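Side-chain contacts in 11S globulin seed storage protein (Amaranthus hypochondriacus, PDB 3QAC), which probably serves as a seed storage protein, a nutrient reserve of the 11S globulin family built from two cupin domains: residues T83-P88 / D138-P143; L163-N168 / L321-A326; G49-R54 / N176-F181; V159-I164 / V398-S403. All blocks are in the same frame, centred on the assembly; numbering follows the deposited sequence.

Interaction 1. Residues T83-P88 / D138-P143; sequences TGMMIP and DIFAMP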
# COMPACT_ATOMS: atom_id res chain seq x y z
N THR A 83 -11.90 24.21 -15.15
CA THR A 83 -10.72 23.39 -15.23
C THR A 83 -10.90 22.40 -16.36
O THR A 83 -11.96 21.78 -16.50
CB THR A 83 -10.44 22.66 -13.90
OG1 THR A 83 -9.29 21.83 -14.05
CG2 THR A 83 -11.63 21.81 -13.49
N GLY A 84 -9.87 22.27 -17.18
CA GLY A 84 -9.83 21.21 -18.16
C GLY A 84 -8.94 20.07 -17.70
O GLY A 84 -7.76 20.26 -17.41
N MET A 85 -9.50 18.87 -17.64
CA MET A 85 -8.74 17.67 -17.35
C MET A 85 -8.50 16.87 -18.64
O MET A 85 -9.45 16.56 -19.35
CB MET A 85 -9.51 16.83 -16.36
CG MET A 85 -8.78 16.52 -15.11
SD MET A 85 -10.04 16.26 -13.88
CE MET A 85 -10.67 17.92 -13.86
N MET A 86 -7.25 16.56 -18.94
CA MET A 86 -6.96 15.79 -20.14
C MET A 86 -6.72 14.35 -19.76
O MET A 86 -5.57 13.90 -19.70
CB MET A 86 -5.74 16.34 -20.89
CG MET A 86 -5.93 17.75 -21.44
SD MET A 86 -5.35 18.98 -20.26
CE MET A 86 -3.58 18.94 -20.58
N ILE A 87 -7.79 13.63 -19.49
CA ILE A 87 -7.66 12.25 -19.10
C ILE A 87 -7.48 11.40 -20.34
O ILE A 87 -8.28 11.49 -21.28
CB ILE A 87 -8.87 11.78 -18.32
CG1 ILE A 87 -9.07 12.67 -17.08
CG2 ILE A 87 -8.70 10.33 -17.94
CD1 ILE A 87 -10.47 12.59 -16.46
N PRO A 88 -6.42 10.59 -20.36
CA PRO A 88 -6.10 9.73 -21.50
C PRO A 88 -7.24 8.78 -21.82
O PRO A 88 -7.62 7.98 -20.97
CB PRO A 88 -4.89 8.92 -21.00
CG PRO A 88 -4.30 9.77 -19.96
CD PRO A 88 -5.46 10.43 -19.27
N ASP A 138 -16.35 24.05 -3.91
CA ASP A 138 -16.07 22.84 -4.66
C ASP A 138 -14.89 22.09 -4.06
O ASP A 138 -13.82 22.68 -3.83
CB ASP A 138 -15.75 23.17 -6.13
CG ASP A 138 -16.95 23.01 -7.05
OD1 ASP A 138 -17.94 22.33 -6.67
OD2 ASP A 138 -16.90 23.55 -8.17
N ILE A 139 -15.09 20.81 -3.81
CA ILE A 139 -14.00 19.88 -3.53
C ILE A 139 -13.81 18.93 -4.70
O ILE A 139 -14.60 18.01 -4.92
CB ILE A 139 -14.26 19.02 -2.30
CG1 ILE A 139 -14.35 19.89 -1.06
CG2 ILE A 139 -13.14 18.02 -2.13
CD1 ILE A 139 -13.03 20.09 -0.38
N PHE A 140 -12.73 19.15 -5.43
CA PHE A 140 -12.37 18.43 -6.64
C PHE A 140 -11.22 17.41 -6.39
O PHE A 140 -10.26 17.69 -5.64
CB PHE A 140 -11.90 19.48 -7.62
CG PHE A 140 -12.15 19.15 -9.02
CD1 PHE A 140 -13.22 19.72 -9.69
CD2 PHE A 140 -11.32 18.29 -9.70
CE1 PHE A 140 -13.47 19.43 -11.02
CE2 PHE A 140 -11.57 17.99 -11.02
CZ PHE A 140 -12.65 18.56 -11.68
N ALA A 141 -11.31 16.25 -7.04
CA ALA A 141 -10.26 15.24 -6.93
C ALA A 141 -9.46 15.10 -8.21
O ALA A 141 -10.03 14.82 -9.26
CB ALA A 141 -10.86 13.88 -6.56
N MET A 142 -8.15 15.31 -8.12
CA MET A 142 -7.24 15.10 -9.24
C MET A 142 -6.45 13.80 -9.08
O MET A 142 -5.61 13.70 -8.20
CB MET A 142 -6.23 16.25 -9.34
CG MET A 142 -5.47 16.28 -10.66
SD MET A 142 -6.59 16.56 -12.06
CE MET A 142 -7.35 18.10 -11.59
N PRO A 143 -6.73 12.80 -9.93
CA PRO A 143 -5.99 11.53 -9.85
C PRO A 143 -4.54 11.78 -10.21
O PRO A 143 -4.26 12.74 -10.91
CB PRO A 143 -6.63 10.67 -10.93
CG PRO A 143 -7.99 11.30 -11.18
CD PRO A 143 -7.80 12.76 -10.94
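M85 and F140 meet between the two sheets of the N-terminal cupin domain, with T83 and M142 beside them. The sulfur contact comes first. M85 SD lies at the edge of the F140 ring and in its plane, 5.0 Å from the ring centroid and 86° off the ring normal. This is a Met-aromatic contact. The modelled methyl CE of M85 sits too close to the ring edge, so its exact place is doubtful.

The second kind is thioether packing. The M85 and M142 side chains meet end to end. M85 CG lies 3.8 Å from M142 SD, and the two sulfurs, M85 SD and M142 SD, are 3.9 Å apart. The M142 chain bends at chi2 and chi3, which turns its sulfur and methyl toward M85.

The third is plain apolar contact. T83 CG2 approaches F140 CZ obliquely at 3.9 Å. T83 OG1 is held by the backbone O of W149, and the methyl is left to do the packing.

No hydrogen bond joins the segments. L134 and R132 of strand 131-135 also touch F140. The axes of the short strand segments 83-86 and 138-142 come within 10.6 Å of each other, with their directions 24° apart. The strands belong to different sheets, and side chains make the contact across the gap. Such apolar filling between two facing antiparallel sheets is typical of the cupin beta-barrel.

Interaction 2. Residues L163-N168 / L321-A326; sequences LIDTAN and LRLSAA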
# COMPACT_ATOMS: atom_id res chain seq x y z
N LEU A 163 -4.43 20.04 -1.41
CA LEU A 163 -3.65 19.01 -0.75
C LEU A 163 -3.03 18.10 -1.79
O LEU A 163 -3.72 17.58 -2.69
CB LEU A 163 -4.51 18.19 0.21
CG LEU A 163 -3.67 17.07 0.83
CD1 LEU A 163 -3.23 17.45 2.22
CD2 LEU A 163 -4.44 15.77 0.85
N ILE A 164 -1.71 17.91 -1.68
CA ILE A 164 -0.97 17.03 -2.57
C ILE A 164 -0.48 15.84 -1.77
O ILE A 164 0.38 15.98 -0.90
CB ILE A 164 0.23 17.72 -3.20
CG1 ILE A 164 -0.17 19.09 -3.77
CG2 ILE A 164 0.83 16.83 -4.28
CD1 ILE A 164 0.99 19.84 -4.35
N ASP A 165 -1.02 14.67 -2.07
CA ASP A 165 -0.81 13.52 -1.21
C ASP A 165 0.38 12.71 -1.68
O ASP A 165 0.22 11.65 -2.29
CB ASP A 165 -2.07 12.67 -1.16
CG ASP A 165 -1.88 11.44 -0.33
OD1 ASP A 165 -0.98 11.48 0.53
OD2 ASP A 165 -2.62 10.44 -0.54
N THR A 166 1.57 13.21 -1.38
CA THR A 166 2.81 12.66 -1.90
C THR A 166 3.00 11.25 -1.39
O THR A 166 3.63 10.44 -2.06
CB THR A 166 4.00 13.53 -1.47
OG1 THR A 166 3.84 13.86 -0.09
CG2 THR A 166 4.01 14.82 -2.24
N ALA A 167 2.45 10.94 -0.23
CA ALA A 167 2.56 9.60 0.33
C ALA A 167 1.53 8.60 -0.24
O ALA A 167 1.49 7.45 0.18
CB ALA A 167 2.45 9.65 1.84
N ASN A 168 0.70 9.04 -1.18
CA ASN A 168 -0.28 8.16 -1.81
C ASN A 168 0.43 7.02 -2.51
O ASN A 168 1.45 7.24 -3.16
CB ASN A 168 -1.12 8.93 -2.83
CG ASN A 168 -2.49 8.28 -3.11
OD1 ASN A 168 -2.64 7.44 -4.00
ND2 ASN A 168 -3.49 8.68 -2.35
N LEU A 321 -8.42 7.47 -5.25
CA LEU A 321 -7.43 8.31 -4.58
C LEU A 321 -7.20 7.90 -3.13
O LEU A 321 -6.14 8.17 -2.59
CB LEU A 321 -7.84 9.77 -4.63
CG LEU A 321 -8.19 10.35 -5.99
CD1 LEU A 321 -7.65 11.76 -6.01
CD2 LEU A 321 -7.59 9.52 -7.11
N ARG A 322 -8.18 7.25 -2.50
CA ARG A 322 -8.10 6.94 -1.09
C ARG A 322 -7.87 8.22 -0.28
O ARG A 322 -7.06 8.27 0.66
CB ARG A 322 -7.00 5.91 -0.82
CG ARG A 322 -7.21 4.57 -1.54
CD ARG A 322 -5.98 3.67 -1.38
NE ARG A 322 -6.01 2.51 -2.27
CZ ARG A 322 -5.00 1.65 -2.42
NH1 ARG A 322 -3.87 1.81 -1.73
NH2 ARG A 322 -5.11 0.62 -3.26
N LEU A 323 -8.56 9.28 -0.66
CA LEU A 323 -8.60 10.46 0.17
C LEU A 323 -10.05 10.77 0.44
O LEU A 323 -10.96 10.29 -0.27
CB LEU A 323 -7.93 11.63 -0.52
CG LEU A 323 -6.47 11.33 -0.87
CD1 LEU A 323 -5.94 12.30 -1.88
CD2 LEU A 323 -5.60 11.34 0.38
N SER A 324 -10.27 11.56 1.48
CA SER A 324 -11.57 12.13 1.73
C SER A 324 -11.39 13.55 2.22
O SER A 324 -10.27 14.05 2.31
CB SER A 324 -12.37 11.27 2.72
OG SER A 324 -11.52 10.67 3.68
N ALA A 325 -12.50 14.21 2.49
CA ALA A 325 -12.48 15.62 2.83
C ALA A 325 -13.71 15.93 3.65
O ALA A 325 -14.68 15.15 3.65
CB ALA A 325 -12.45 16.47 1.58
N ALA A 326 -13.67 17.03 4.38
CA ALA A 326 -14.86 17.56 5.01
C ALA A 326 -14.77 19.07 5.07
O ALA A 326 -13.68 19.65 5.10
CB ALA A 326 -15.05 16.99 6.39
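N168 reaches across to the backbone of L321, and its side chain can be followed outward from CB. The CB leaves the backbone toward 321-326. CG stands anti to the backbone N (chi1 -157°), which sends the amide across to the end of helix 318-321. OD1 accepts a hydrogen bond from the backbone N of A170. ND2 forms two bonds. One goes to L321 O at 2.7 Å, with an N-H...O angle of 162°, and the donor lies in the carbonyl plane. The other goes to D165 OD2, also at 2.7 Å. That oxygen is met on its anti side, 28° out of the carboxylate plane. Both acceptors lie close to the amide plane of N168, so the two bonds fix its rotation.

D165 holds the N168 amide from within the same turn. Its carboxylate is buried and directed at N168, and its OD2 also touches L323 CD2 at 3.2 Å. L323 packs both methyls on D165, and its CD1 lies 4.0 Å from D165 CB. An alanine in place of N168 would remove the amide and is likely to leave the buried D165 OD2 and L321 O without this shared donor.

The backbone N of N168 bonds to D165 O at 2.9 Å and closes a type I beta turn from D165 to N168. D165 is also the centre of an inverse gamma turn. The contact thus ties the turn after strand 158-164 to the helix end before strand 324-330. It joins the N- and C-terminal cupin domains of the bicupin fold.

Interaction 3. Residues G49-R54 / N176-F181; sequences GVSVIR and NFPTRF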
# COMPACT_ATOMS: atom_id res chain seq x y z
N GLY A 49 2.70 13.12 5.28
CA GLY A 49 3.12 12.73 3.94
C GLY A 49 2.34 13.50 2.89
O GLY A 49 1.88 12.94 1.89
N VAL A 50 2.18 14.79 3.13
CA VAL A 50 1.47 15.62 2.18
C VAL A 50 2.17 16.93 2.02
O VAL A 50 3.08 17.27 2.78
CB VAL A 50 0.03 15.88 2.62
CG1 VAL A 50 -0.72 14.54 2.81
CG2 VAL A 50 0.00 16.71 3.88
N SER A 51 1.77 17.66 1.00
CA SER A 51 2.19 19.03 0.83
C SER A 51 0.92 19.82 0.58
O SER A 51 -0.10 19.28 0.16
CB SER A 51 3.15 19.18 -0.33
OG SER A 51 4.38 18.51 -0.07
N VAL A 52 0.96 21.10 0.89
CA VAL A 52 -0.18 21.94 0.65
C VAL A 52 0.29 23.16 -0.12
O VAL A 52 1.34 23.75 0.18
CB VAL A 52 -0.88 22.34 1.98
CG1 VAL A 52 -2.04 23.27 1.73
CG2 VAL A 52 -1.35 21.10 2.72
N ILE A 53 -0.47 23.49 -1.16
CA ILE A 53 -0.33 24.76 -1.83
C ILE A 53 -1.66 25.50 -1.93
O ILE A 53 -2.74 24.91 -1.79
CB ILE A 53 0.23 24.60 -3.24
CG1 ILE A 53 -0.70 23.76 -4.10
CG2 ILE A 53 1.63 24.00 -3.18
CD1 ILE A 53 -0.39 23.87 -5.59
N ARG A 54 -1.57 26.80 -2.14
CA ARG A 54 -2.74 27.60 -2.39
C ARG A 54 -2.42 28.44 -3.60
O ARG A 54 -1.38 29.10 -3.64
CB ARG A 54 -3.08 28.46 -1.18
CG ARG A 54 -4.12 29.53 -1.45
CD ARG A 54 -4.48 30.29 -0.19
NE ARG A 54 -3.34 31.01 0.37
CZ ARG A 54 -3.12 31.17 1.67
NH1 ARG A 54 -2.05 31.83 2.09
NH2 ARG A 54 -3.96 30.65 2.55
N ASN A 176 9.25 12.93 -0.31
CA ASN A 176 9.59 14.17 0.37
C ASN A 176 8.85 15.40 -0.14
O ASN A 176 8.31 16.17 0.65
CB ASN A 176 11.11 14.38 0.36
CG ASN A 176 11.84 13.32 1.17
OD1 ASN A 176 11.22 12.40 1.73
ND2 ASN A 176 13.17 13.43 1.24
N PHE A 177 8.83 15.58 -1.46
CA PHE A 177 8.23 16.77 -2.07
C PHE A 177 7.40 16.39 -3.30
O PHE A 177 7.72 15.44 -3.99
CB PHE A 177 9.32 17.77 -2.48
CG PHE A 177 10.20 18.21 -1.35
CD1 PHE A 177 9.87 19.32 -0.57
CD2 PHE A 177 11.37 17.50 -1.04
CE1 PHE A 177 10.67 19.72 0.48
CE2 PHE A 177 12.17 17.89 0.02
CZ PHE A 177 11.83 19.00 0.78
N PRO A 178 6.35 17.16 -3.58
CA PRO A 178 5.62 16.88 -4.83
C PRO A 178 6.56 17.04 -6.01
O PRO A 178 7.52 17.81 -5.95
CB PRO A 178 4.56 17.98 -4.87
CG PRO A 178 4.31 18.29 -3.43
CD PRO A 178 5.67 18.19 -2.77
N THR A 179 6.31 16.28 -7.06
CA THR A 179 7.00 16.46 -8.30
C THR A 179 5.98 16.97 -9.29
O THR A 179 4.94 16.33 -9.52
CB THR A 179 7.60 15.15 -8.79
OG1 THR A 179 8.59 14.72 -7.85
CG2 THR A 179 8.26 15.33 -10.12
N ARG A 180 6.24 18.14 -9.85
CA ARG A 180 5.34 18.70 -10.82
C ARG A 180 5.96 18.88 -12.19
O ARG A 180 7.07 19.39 -12.33
CB ARG A 180 4.78 20.04 -10.36
CG ARG A 180 3.56 20.43 -11.19
CD ARG A 180 2.89 21.60 -10.58
NE ARG A 180 2.28 21.24 -9.32
CZ ARG A 180 1.03 20.84 -9.22
NH1 ARG A 180 0.30 20.74 -10.32
NH2 ARG A 180 0.50 20.55 -8.05
N PHE A 181 5.21 18.46 -13.21
CA PHE A 181 5.63 18.58 -14.60
C PHE A 181 4.67 19.54 -15.30
O PHE A 181 3.46 19.34 -15.26
CB PHE A 181 5.57 17.22 -15.30
CG PHE A 181 6.35 16.12 -14.61
CD1 PHE A 181 7.49 15.59 -15.20
CD2 PHE A 181 5.93 15.59 -13.41
CE1 PHE A 181 8.20 14.57 -14.60
CE2 PHE A 181 6.64 14.56 -12.80
CZ PHE A 181 7.78 14.05 -13.40
O HOH W 1 5.19 16.04 0.45
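S51 packs against the ring of P178 where strand 51-57 begins. The van der Waals contacts come first. S51 CB lies 3.4 Å from P178 CG, which is tighter than carbons usually sit. S51 OG is 3.0 Å from P178 CD. The OG stands anti to the carbonyl carbon (chi1 -66°), and this places it beside the CG and CD end of the proline ring.

Farther along, I53 CD1 approaches the R180 guanidinium obliquely, 4.2 Å from R180 NH2. This is apolar packing at a charged group whose polar partners lie outside the two segments. R180 NH2 forms a salt bridge with E72, and R180 NE one with E190.

The polar link is indirect. One water lies 2.7 Å from S51 OG and donates to N176 O at 3.1 Å. S51 OG is also hydrogen-bonded to S40 OG. The buried hydroxyl is therefore held by both a water and a serine, and the water ties it to the backbone before P178. An alanine at P178 would lack the ring carbons CG and CD and would probably open a gap beside the S51 side chain.

Strand 51-57 pairs with strand 158-164, and S51 and I53 make backbone bonds to I164 and I162. P178 also rests on I164. The loop before strand 180-182 thus covers this part of the sheet. Strand 180-182 pairs with strand 61-68 in the other sheet of the N-terminal cupin domain, and N176 packs on G11 of a second subunit.

Interaction 4. Residues V159-I164 / V398-S403; sequences VAVILI and VSFKTS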
# COMPACT_ATOMS: atom_id res chain seq x y z
N VAL A 159 -9.45 31.05 -6.03
CA VAL A 159 -8.51 30.55 -5.02
C VAL A 159 -8.77 29.09 -4.64
O VAL A 159 -9.86 28.70 -4.19
CB VAL A 159 -8.47 31.45 -3.77
CG1 VAL A 159 -7.48 30.90 -2.74
CG2 VAL A 159 -8.09 32.87 -4.15
N ALA A 160 -7.74 28.27 -4.86
CA ALA A 160 -7.82 26.85 -4.59
C ALA A 160 -6.78 26.44 -3.54
O ALA A 160 -5.60 26.83 -3.59
CB ALA A 160 -7.64 26.08 -5.88
N VAL A 161 -7.25 25.67 -2.57
CA VAL A 161 -6.37 25.13 -1.58
C VAL A 161 -6.20 23.67 -1.93
O VAL A 161 -7.16 22.90 -2.04
CB VAL A 161 -6.92 25.32 -0.16
CG1 VAL A 161 -6.00 24.70 0.86
CG2 VAL A 161 -7.09 26.81 0.13
N ILE A 162 -4.95 23.31 -2.16
CA ILE A 162 -4.63 22.04 -2.76
C ILE A 162 -3.84 21.16 -1.80
O ILE A 162 -2.73 21.51 -1.40
CB ILE A 162 -3.84 22.29 -4.03
CG1 ILE A 162 -4.67 23.18 -4.97
CG2 ILE A 162 -3.43 20.98 -4.69
CD1 ILE A 162 -3.98 23.60 -6.24
N LEU A 163 -4.43 20.04 -1.41
CA LEU A 163 -3.65 19.01 -0.75
C LEU A 163 -3.03 18.10 -1.79
O LEU A 163 -3.72 17.58 -2.69
CB LEU A 163 -4.51 18.19 0.21
CG LEU A 163 -3.67 17.07 0.83
CD1 LEU A 163 -3.23 17.45 2.22
CD2 LEU A 163 -4.44 15.77 0.85
N ILE A 164 -1.71 17.91 -1.68
CA ILE A 164 -0.97 17.03 -2.57
C ILE A 164 -0.48 15.84 -1.77
O ILE A 164 0.38 15.98 -0.90
CB ILE A 164 0.23 17.72 -3.20
CG1 ILE A 164 -0.17 19.09 -3.77
CG2 ILE A 164 0.83 16.83 -4.28
CD1 ILE A 164 0.99 19.84 -4.35
N VAL A 398 -11.76 23.60 6.00
CA VAL A 398 -11.78 22.40 5.20
C VAL A 398 -10.71 21.45 5.74
O VAL A 398 -9.58 21.86 6.05
CB VAL A 398 -11.59 22.68 3.71
CG1 VAL A 398 -11.41 21.38 2.95
CG2 VAL A 398 -12.78 23.46 3.16
N SER A 399 -11.10 20.19 5.88
CA SER A 399 -10.21 19.13 6.31
C SER A 399 -9.91 18.21 5.14
O SER A 399 -10.81 17.57 4.58
CB SER A 399 -10.85 18.33 7.44
OG SER A 399 -10.88 19.07 8.64
N PHE A 400 -8.64 18.14 4.76
CA PHE A 400 -8.23 17.19 3.74
C PHE A 400 -7.80 15.96 4.53
O PHE A 400 -7.12 16.07 5.54
CB PHE A 400 -7.09 17.78 2.90
CG PHE A 400 -7.45 19.09 2.24
CD1 PHE A 400 -7.27 20.29 2.90
CD2 PHE A 400 -7.99 19.11 0.95
CE1 PHE A 400 -7.61 21.49 2.29
CE2 PHE A 400 -8.33 20.30 0.34
CZ PHE A 400 -8.14 21.48 1.00
N LYS A 401 -8.28 14.79 4.13
CA LYS A 401 -8.03 13.60 4.94
C LYS A 401 -7.27 12.57 4.14
O LYS A 401 -7.64 12.24 3.00
CB LYS A 401 -9.34 13.01 5.45
CG LYS A 401 -9.96 13.79 6.60
CD LYS A 401 -11.48 13.68 6.61
CE LYS A 401 -12.07 13.90 8.02
NZ LYS A 401 -12.29 15.32 8.39
N THR A 402 -6.20 12.06 4.74
CA THR A 402 -5.27 11.19 4.03
C THR A 402 -5.72 9.74 3.94
O THR A 402 -4.89 8.85 3.94
CB THR A 402 -3.89 11.19 4.70
OG1 THR A 402 -4.02 10.63 6.01
CG2 THR A 402 -3.36 12.62 4.83
N SER A 403 -7.03 9.49 3.89
CA SER A 403 -7.48 8.15 3.52
C SER A 403 -8.90 8.15 3.01
O SER A 403 -9.59 9.15 3.04
CB SER A 403 -7.38 7.17 4.68
OG SER A 403 -8.48 7.31 5.55
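The F400 ring carries V398 CG1 on one face, 3.8 Å above the plane and offset toward the rim. The backbone N of L163 lies over the opposite face, 4.2 Å above the plane and also toward the rim. Two further contacts are oblique: V161 O lies 3.5 Å from F400 CZ, and L163 CB lies 3.7 Å from F400 CD2.

The V161 side chain stands roughly perpendicular to that of F400. V161 CG1 reaches the far end of the ring, 3.9 Å from F400 CE1. The side chains of L163 and F400 run antiparallel alongside each other. Both methyls of L163 pack on F400 CB, with L163 CD1 at 3.9 Å from it. F400 CG stands anti to the carbonyl carbon (chi1 -57°), and the ring runs alongside strand 158-164, spanning from L163 to V161.

The three residues are buried, and no hydrogen bond crosses between the segments. I347 and Y349 of strand 346-351 also touch L163 and V161. Strand 158-164 lies in a sheet of the N-terminal cupin domain and strand 394-401 in one of the C-terminal domain. This is an apolar interface between the two domains of a bicupin.

In the fold
Interactions 2 and 4 join the two cupin domains, while interactions 1 and 3 lie within the N-terminal one. Interactions 2 and 4 have centres about 7 Å apart and share L163 and I164. They also meet through neighbouring strands 324-330 and 394-401, where A326 O lies 2.7 Å from S399 N. Interaction 3 lies about 11 Å, centre to centre, from each of them. Its strand 51-57 pairs with 158-164, and I53 O is 2.8 Å from I162 N. Interaction 1 touches interaction 2 by packing: A141 CB is 3.9 Å from L321 CD1. Interactions 1 and 3 do not touch, their nearest atoms being about 7 Å apart, but both reach the second subunit.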